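Local coordinates for protein tryptophane-5-halogenase (Microbispora sp. ATCC PTA-5024, PDB 5UAO) that catalyses the FAD-dependent 5-chlorination of a tryptophan during biosynthesis of the lanthipeptide NAI-107, at residues R222-Y225 with D226-D230; F234-L237 with L238-K241. All blocks are in the same frame, centred on the assembly; numbering follows the deposited sequence.

Interaction 1 (R222-Y225 with D226-D230)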
ATOM      1  N   ARG A 222     -17.416  19.873 -36.313  1.00 33.69           N
ATOM      2  CA  ARG A 222     -17.743  19.735 -34.918  1.00 36.79           C
ATOM      3  C   ARG A 222     -17.820  18.264 -34.566  1.00 37.76           C
ATOM      4  O   ARG A 222     -18.589  17.502 -35.147  1.00 39.13           O
ATOM      5  CB  ARG A 222     -19.037  20.474 -34.620  1.00 42.69           C
ATOM      6  CG  ARG A 222     -18.817  21.965 -34.897  1.00 55.40           C
ATOM      7  CD  ARG A 222     -19.986  22.847 -34.497  1.00 70.26           C
ATOM      8  NE  ARG A 222     -21.069  22.799 -35.480  1.00 82.20           N
ATOM      9  CZ  ARG A 222     -22.149  22.011 -35.417  1.00 87.09           C
ATOM     10  NH1 ARG A 222     -22.345  21.161 -34.403  1.00 89.83           N
ATOM     11  NH2 ARG A 222     -23.054  22.080 -36.388  1.00 87.88           N
ATOM     12  N   LEU A 223     -16.938  17.850 -33.686  1.00 35.25           N
ATOM     13  CA  LEU A 223     -16.916  16.468 -33.218  1.00 35.11           C
ATOM     14  C   LEU A 223     -17.529  16.411 -31.794  1.00 34.45           C
ATOM     15  O   LEU A 223     -17.285  17.299 -30.932  1.00 29.70           O
ATOM     16  CB  LEU A 223     -15.485  15.976 -33.222  1.00 30.84           C
ATOM     17  CG  LEU A 223     -14.660  16.223 -34.482  1.00 32.26           C
ATOM     18  CD1 LEU A 223     -13.220  15.864 -34.174  1.00 30.73           C
ATOM     19  CD2 LEU A 223     -15.245  15.362 -35.623  1.00 35.51           C
ATOM     20  N   HIS A 224     -18.323  15.388 -31.542  1.00 30.06           N
ATOM     21  CA  HIS A 224     -18.967  15.239 -30.255  1.00 33.34           C
ATOM     22  C   HIS A 224     -18.871  13.814 -29.844  1.00 32.39           C
ATOM     23  O   HIS A 224     -19.243  12.933 -30.641  1.00 28.45           O
ATOM     24  CB  HIS A 224     -20.480  15.572 -30.300  1.00 41.97           C
ATOM     25  CG  HIS A 224     -21.188  15.267 -29.001  1.00 51.40           C
ATOM     26  ND1 HIS A 224     -21.292  16.182 -27.969  1.00 57.52           N
ATOM     27  CD2 HIS A 224     -21.768  14.125 -28.546  1.00 56.43           C
ATOM     28  CE1 HIS A 224     -21.939  15.634 -26.956  1.00 57.44           C
ATOM     29  NE2 HIS A 224     -22.230  14.384 -27.277  1.00 59.89           N
ATOM     30  N   TYR A 225     -18.533  13.576 -28.577  1.00 27.70           N
ATOM     31  CA  TYR A 225     -18.477  12.203 -28.005  1.00 26.90           C
ATOM     32  C   TYR A 225     -19.026  12.253 -26.595  1.00 26.24           C
ATOM     33  O   TYR A 225     -19.040  13.317 -25.931  1.00 27.88           O
ATOM     34  CB  TYR A 225     -17.034  11.584 -27.999  1.00 27.80           C
ATOM     35  CG  TYR A 225     -16.381  11.605 -29.371  1.00 27.66           C
ATOM     36  CD1 TYR A 225     -16.760  10.710 -30.363  1.00 31.01           C
ATOM     37  CD2 TYR A 225     -15.483  12.597 -29.710  1.00 33.24           C
ATOM     38  CE1 TYR A 225     -16.249  10.797 -31.647  1.00 31.79           C
ATOM     39  CE2 TYR A 225     -14.952  12.683 -30.974  1.00 35.37           C
ATOM     40  CZ  TYR A 225     -15.336  11.750 -31.925  1.00 31.17           C
ATOM     41  OH  TYR A 225     -14.787  11.896 -33.134  1.00 31.65           O
ATOM     42  N   ASP A 226     -19.437  11.121 -26.081  1.00 29.13           N
ATOM     43  CA  ASP A 226     -19.942  11.084 -24.705  1.00 31.03           C
ATOM     44  C   ASP A 226     -18.811  11.223 -23.677  1.00 34.00           C
ATOM     45  O   ASP A 226     -18.998  11.792 -22.636  1.00 33.94           O
ATOM     46  CB  ASP A 226     -20.757   9.813 -24.435  1.00 32.07           C
ATOM     47  CG  ASP A 226     -22.038   9.715 -25.314  1.00 34.01           C
ATOM     48  OD1 ASP A 226     -22.733  10.747 -25.531  1.00 30.08           O
ATOM     49  OD2 ASP A 226     -22.345   8.584 -25.749  1.00 28.51           O
ATOM     50  N   PHE A 227     -17.627  10.738 -24.025  1.00 29.35           N
ATOM     51  CA  PHE A 227     -16.461  10.839 -23.166  1.00 28.81           C
ATOM     52  C   PHE A 227     -15.243  11.105 -24.043  1.00 25.89           C
ATOM     53  O   PHE A 227     -15.138  10.557 -25.125  1.00 27.05           O
ATOM     54  CB  PHE A 227     -16.238   9.537 -22.367  1.00 25.92           C
ATOM     55  CG  PHE A 227     -15.302   9.699 -21.195  1.00 29.66           C
ATOM     56  CD1 PHE A 227     -15.785  10.121 -19.936  1.00 30.93           C
ATOM     57  CD2 PHE A 227     -13.956   9.468 -21.340  1.00 30.14           C
ATOM     58  CE1 PHE A 227     -14.937  10.273 -18.847  1.00 31.03           C
ATOM     59  CE2 PHE A 227     -13.084   9.593 -20.254  1.00 31.84           C
ATOM     60  CZ  PHE A 227     -13.576  10.030 -19.005  1.00 33.35           C
ATOM     61  N   TYR A 228     -14.298  11.888 -23.533  1.00 23.78           N
ATOM     62  CA  TYR A 228     -13.065  12.189 -24.264  1.00 24.42           C
ATOM     63  C   TYR A 228     -11.821  11.694 -23.503  1.00 24.54           C
ATOM     64  O   TYR A 228     -11.674  11.970 -22.292  1.00 26.02           O
ATOM     65  CB  TYR A 228     -12.929  13.722 -24.427  1.00 24.65           C
ATOM     66  CG  TYR A 228     -14.130  14.352 -25.103  1.00 24.86           C
ATOM     67  CD1 TYR A 228     -15.284  14.622 -24.383  1.00 26.66           C
ATOM     68  CD2 TYR A 228     -14.116  14.614 -26.454  1.00 26.72           C
ATOM     69  CE1 TYR A 228     -16.382  15.124 -25.012  1.00 28.64           C
ATOM     70  CE2 TYR A 228     -15.243  15.118 -27.100  1.00 25.40           C
ATOM     71  CZ  TYR A 228     -16.343  15.385 -26.403  1.00 26.58           C
ATOM     72  OH  TYR A 228     -17.480  15.923 -27.076  1.00 27.33           O
ATOM     73  N   VAL A 229     -10.881  11.113 -24.225  1.00 22.75           N
ATOM     74  CA  VAL A 229      -9.568  10.802 -23.628  1.00 25.45           C
ATOM     75  C   VAL A 229      -8.548  11.812 -24.225  1.00 25.37           C
ATOM     76  O   VAL A 229      -8.450  11.971 -25.456  1.00 24.53           O
ATOM     77  CB  VAL A 229      -9.139   9.340 -23.873  1.00 24.26           C
ATOM     78  CG1 VAL A 229      -7.936   8.985 -23.032  1.00 26.62           C
ATOM     79  CG2 VAL A 229     -10.227   8.318 -23.541  1.00 25.70           C
ATOM     80  N   ASP A 230      -7.856  12.563 -23.357  1.00 24.48           N
ATOM     81  CA  ASP A 230      -6.848  13.468 -23.819  1.00 25.50           C
ATOM     82  C   ASP A 230      -5.493  12.764 -23.966  1.00 25.50           C
ATOM     83  O   ASP A 230      -4.801  12.467 -22.973  1.00 24.15           O
ATOM     84  CB  ASP A 230      -6.727  14.673 -22.898  1.00 24.61           C
ATOM     85  CG  ASP A 230      -5.791  15.710 -23.461  1.00 24.75           C
ATOM     86  OD1 ASP A 230      -5.020  15.415 -24.401  1.00 24.64           O
ATOM     87  OD2 ASP A 230      -5.789  16.859 -22.935  1.00 23.70           O
TER
HETATM   88  O   HOH W   1     -19.537  16.218 -25.216  1.00 33.48           O

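Interaction 2 (F234-L237 with L238-K241)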
ATOM      1  N   PHE A 234       2.269  16.646 -24.743  1.00 26.88           N
ATOM      2  CA  PHE A 234       2.593  17.731 -23.763  1.00 28.13           C
ATOM      3  C   PHE A 234       1.654  18.931 -23.804  1.00 28.91           C
ATOM      4  O   PHE A 234       1.364  19.446 -22.760  1.00 32.01           O
ATOM      5  CB  PHE A 234       4.048  18.192 -23.946  1.00 29.49           C
ATOM      6  CG  PHE A 234       5.065  17.172 -23.514  1.00 31.23           C
ATOM      7  CD1 PHE A 234       5.168  16.826 -22.190  1.00 35.18           C
ATOM      8  CD2 PHE A 234       5.979  16.654 -24.399  1.00 35.02           C
ATOM      9  CE1 PHE A 234       6.125  15.931 -21.745  1.00 34.48           C
ATOM     10  CE2 PHE A 234       6.969  15.778 -23.974  1.00 32.21           C
ATOM     11  CZ  PHE A 234       7.031  15.397 -22.648  1.00 33.96           C
ATOM     12  N   ARG A 235       1.148  19.316 -24.983  1.00 26.87           N
ATOM     13  CA  ARG A 235       0.184  20.376 -25.165  1.00 30.60           C
ATOM     14  C   ARG A 235      -1.070  20.273 -24.293  1.00 29.50           C
ATOM     15  O   ARG A 235      -1.696  21.286 -23.997  1.00 28.97           O
ATOM     16  CB  ARG A 235      -0.354  20.349 -26.584  1.00 33.21           C
ATOM     17  CG  ARG A 235       0.435  21.124 -27.597  1.00 46.12           C
ATOM     18  CD  ARG A 235       0.081  20.617 -29.019  1.00 51.01           C
ATOM     19  NE  ARG A 235       1.221  19.870 -29.475  1.00 57.49           N
ATOM     20  CZ  ARG A 235       1.968  20.148 -30.531  1.00 66.20           C
ATOM     21  NH1 ARG A 235       1.665  21.162 -31.346  1.00 70.12           N
ATOM     22  NH2 ARG A 235       3.036  19.374 -30.771  1.00 66.86           N
ATOM     23  N   SER A 236      -1.478  19.036 -24.020  1.00 27.23           N
ATOM     24  CA  SER A 236      -2.538  18.724 -23.076  1.00 26.91           C
ATOM     25  C   SER A 236      -3.754  19.631 -23.313  1.00 26.53           C
ATOM     26  O   SER A 236      -4.144  20.429 -22.453  1.00 26.92           O
ATOM     27  CB  SER A 236      -1.984  18.826 -21.644  1.00 26.02           C
ATOM     28  OG  SER A 236      -2.983  18.508 -20.614  1.00 26.57           O
ATOM     29  N   LEU A 237      -4.330  19.503 -24.511  1.00 27.98           N
ATOM     30  CA  LEU A 237      -5.335  20.454 -25.029  1.00 31.23           C
ATOM     31  C   LEU A 237      -6.630  20.440 -24.220  1.00 32.26           C
ATOM     32  O   LEU A 237      -7.197  21.505 -23.924  1.00 27.54           O
ATOM     33  CB  LEU A 237      -5.657  20.111 -26.470  1.00 38.53           C
ATOM     34  CG  LEU A 237      -6.110  21.244 -27.345  1.00 45.55           C
ATOM     35  CD1 LEU A 237      -4.850  22.049 -27.632  1.00 52.48           C
ATOM     36  CD2 LEU A 237      -6.732  20.686 -28.617  1.00 48.96           C
ATOM     37  N   LEU A 238      -7.120  19.232 -23.886  1.00 25.26           N
ATOM     38  CA  LEU A 238      -8.326  19.140 -23.107  1.00 24.54           C
ATOM     39  C   LEU A 238      -8.110  19.353 -21.641  1.00 27.48           C
ATOM     40  O   LEU A 238      -8.789  20.220 -21.032  1.00 24.93           O
ATOM     41  CB  LEU A 238      -9.101  17.856 -23.362  1.00 27.97           C
ATOM     42  CG  LEU A 238      -9.610  17.574 -24.779  1.00 30.01           C
ATOM     43  CD1 LEU A 238      -8.500  17.150 -25.704  1.00 32.08           C
ATOM     44  CD2 LEU A 238     -10.660  16.475 -24.661  1.00 30.20           C
ATOM     45  N   LEU A 239      -7.156  18.610 -21.066  1.00 25.97           N
ATOM     46  CA  LEU A 239      -6.974  18.611 -19.610  1.00 27.83           C
ATOM     47  C   LEU A 239      -6.468  19.972 -19.066  1.00 25.46           C
ATOM     48  O   LEU A 239      -7.100  20.651 -18.160  1.00 29.29           O
ATOM     49  CB  LEU A 239      -5.968  17.556 -19.215  1.00 28.72           C
ATOM     50  CG  LEU A 239      -5.828  17.361 -17.706  1.00 27.24           C
ATOM     51  CD1 LEU A 239      -6.992  16.535 -17.227  1.00 28.77           C
ATOM     52  CD2 LEU A 239      -4.475  16.685 -17.391  1.00 24.34           C
ATOM     53  N   GLU A 240      -5.318  20.366 -19.578  1.00 27.02           N
ATOM     54  CA  GLU A 240      -4.672  21.607 -19.108  1.00 24.23           C
ATOM     55  C   GLU A 240      -5.320  22.806 -19.763  1.00 28.28           C
ATOM     56  O   GLU A 240      -5.659  23.756 -19.067  1.00 28.73           O
ATOM     57  CB  GLU A 240      -3.208  21.633 -19.400  1.00 26.69           C
ATOM     58  CG  GLU A 240      -2.425  22.731 -18.717  1.00 30.27           C
ATOM     59  CD  GLU A 240      -0.987  22.842 -19.218  1.00 32.99           C
ATOM     60  OE1 GLU A 240      -0.174  21.859 -19.147  1.00 30.91           O
ATOM     61  OE2 GLU A 240      -0.636  23.931 -19.737  1.00 42.97           O
ATOM     62  N   LYS A 241      -5.451  22.816 -21.064  1.00 28.46           N
ATOM     63  CA  LYS A 241      -5.790  24.080 -21.715  1.00 33.61           C
ATOM     64  C   LYS A 241      -7.294  24.358 -21.578  1.00 35.76           C
ATOM     65  O   LYS A 241      -7.660  25.411 -21.127  1.00 33.22           O
ATOM     66  CB  LYS A 241      -5.384  24.142 -23.167  1.00 33.24           C
ATOM     67  CG  LYS A 241      -3.903  23.924 -23.460  1.00 38.32           C
ATOM     68  CD  LYS A 241      -3.006  24.943 -22.783  1.00 46.24           C
ATOM     69  CE  LYS A 241      -1.687  25.095 -23.552  1.00 51.13           C
ATOM     70  NZ  LYS A 241      -0.835  23.873 -23.481  1.00 49.37           N
TER
HETATM   71  O   HOH W   2       0.849  22.095 -21.623  1.00 43.37           O

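Interaction 1 (R222-Y225 with D226-D230)
In the short, largely extended connection that joins strand 222-223 to strand 227-230, the side chain of Y228 folds back over the chain and sets its hydroxyl against the backbone of Y225. The amide of Y225 donates to Y228 OH, N to OH 3.0 Å, and at 167° the bond is almost straight. Y228 CG stands beside its own backbone N and opposite the carbonyl carbon (chi1 -56°), which sends the ring toward the residues that precede it. Water 1, near the plane of the Y228 ring at its edge, bridges the two residues, hydrogen-bonded to Y225 O at 3.0 Å and to Y228 OH at 2.8 Å. The phenol oxygen is thus held by both a main-chain N-H and a water. The two strands belong to one mixed sheet that also contains strands 31-35 and 56-61, an arrangement consistent with the Rossmann-type FAD-binding domain of flavin-dependent halogenases; 222-223 lies at its margin, whereas 227-230 runs parallel to 31-35 well inside it. Between the tyrosines, Y225 CD2 meets Y228 CE2 at 3.6 Å, with CE2 lying near the Y225 ring plane at its edge. Y225 CB sits 4.0 Å above one face of the Y228 ring, shifted toward the rim. With planes 74° apart the rings meet obliquely. The Y225 side chain also packs on A58 and V60 of strand 56-61, while Y228 rests on V212 and L215. Beside this connection H224 NE2 comes within 4.1 Å of D226 OD1, too far for a salt bridge. H224 ND1 instead bonds to G213 O, and D226 is held by R377 through OD1 and by the R30 amide through OD2.

Interaction 2 (F234-L237 with L238-K241)
The backbone amides of K241 and E240 point back to S236 at the start of helix 237-242, where S236 holds the N-cap position and the first turn is a wide, pi-type one. S236 O accepts the K241 amide, O to N 3.1 Å with 153° at the hydrogen, and takes only a weak bond from the E240 amide. That amide is shared, because S236 OG also receives E240 N at 3.2 Å. With chi1 at -179°, OG points opposite the backbone N of S236, which brings it close to E240 CB and L239 CB. Farther along the turn the K241 chain bends twice, at chi2 and chi4, and returns its ammonium to R235 O; NZ to O is 2.8 Å and the C=O···N angle 131°, with NZ tilted from the carbonyl plane. Beyond this shell, S236 OG is also hydrogen-bonded to S347 O, so the small hydroxyl ties the first helical turn to a neighbouring loop. Without the hydroxyl, as in an alanine at this position, S347 O would probably lose this partner and the E240 amide would be left with its weak bond to S236 O. L237 touches FAD and packs on V201 and V204 of strand 195-208, while the extended E240 side chain carries OE1 to a salt bridge with R329 and a hydrogen bond with H333 NE2. Water 2 bridges the two segments: it donates to F234 O at 2.9 Å and to E240 OE1 at 2.7 Å.

Following the chain from the N terminus, interaction 1 spans the short connection between strands 222-223 and 227-230 before interaction 2 begins, so the two lie in series and neither nests in nor crosses the other. Residues 224-226 carry the chain from the outermost strand to strand 227-230 inside the mixed sheet, and helix 237-242 follows after a short loop. The centres of the two interactions are 14 Å apart, yet they meet: D230, the last residue of interaction 1, is probably hydrogen-bonded through OD2 to L239 N at 2.9 Å, across the loop. The strand end is thereby tied to the first turn of the helix, whose L237 touches the FAD.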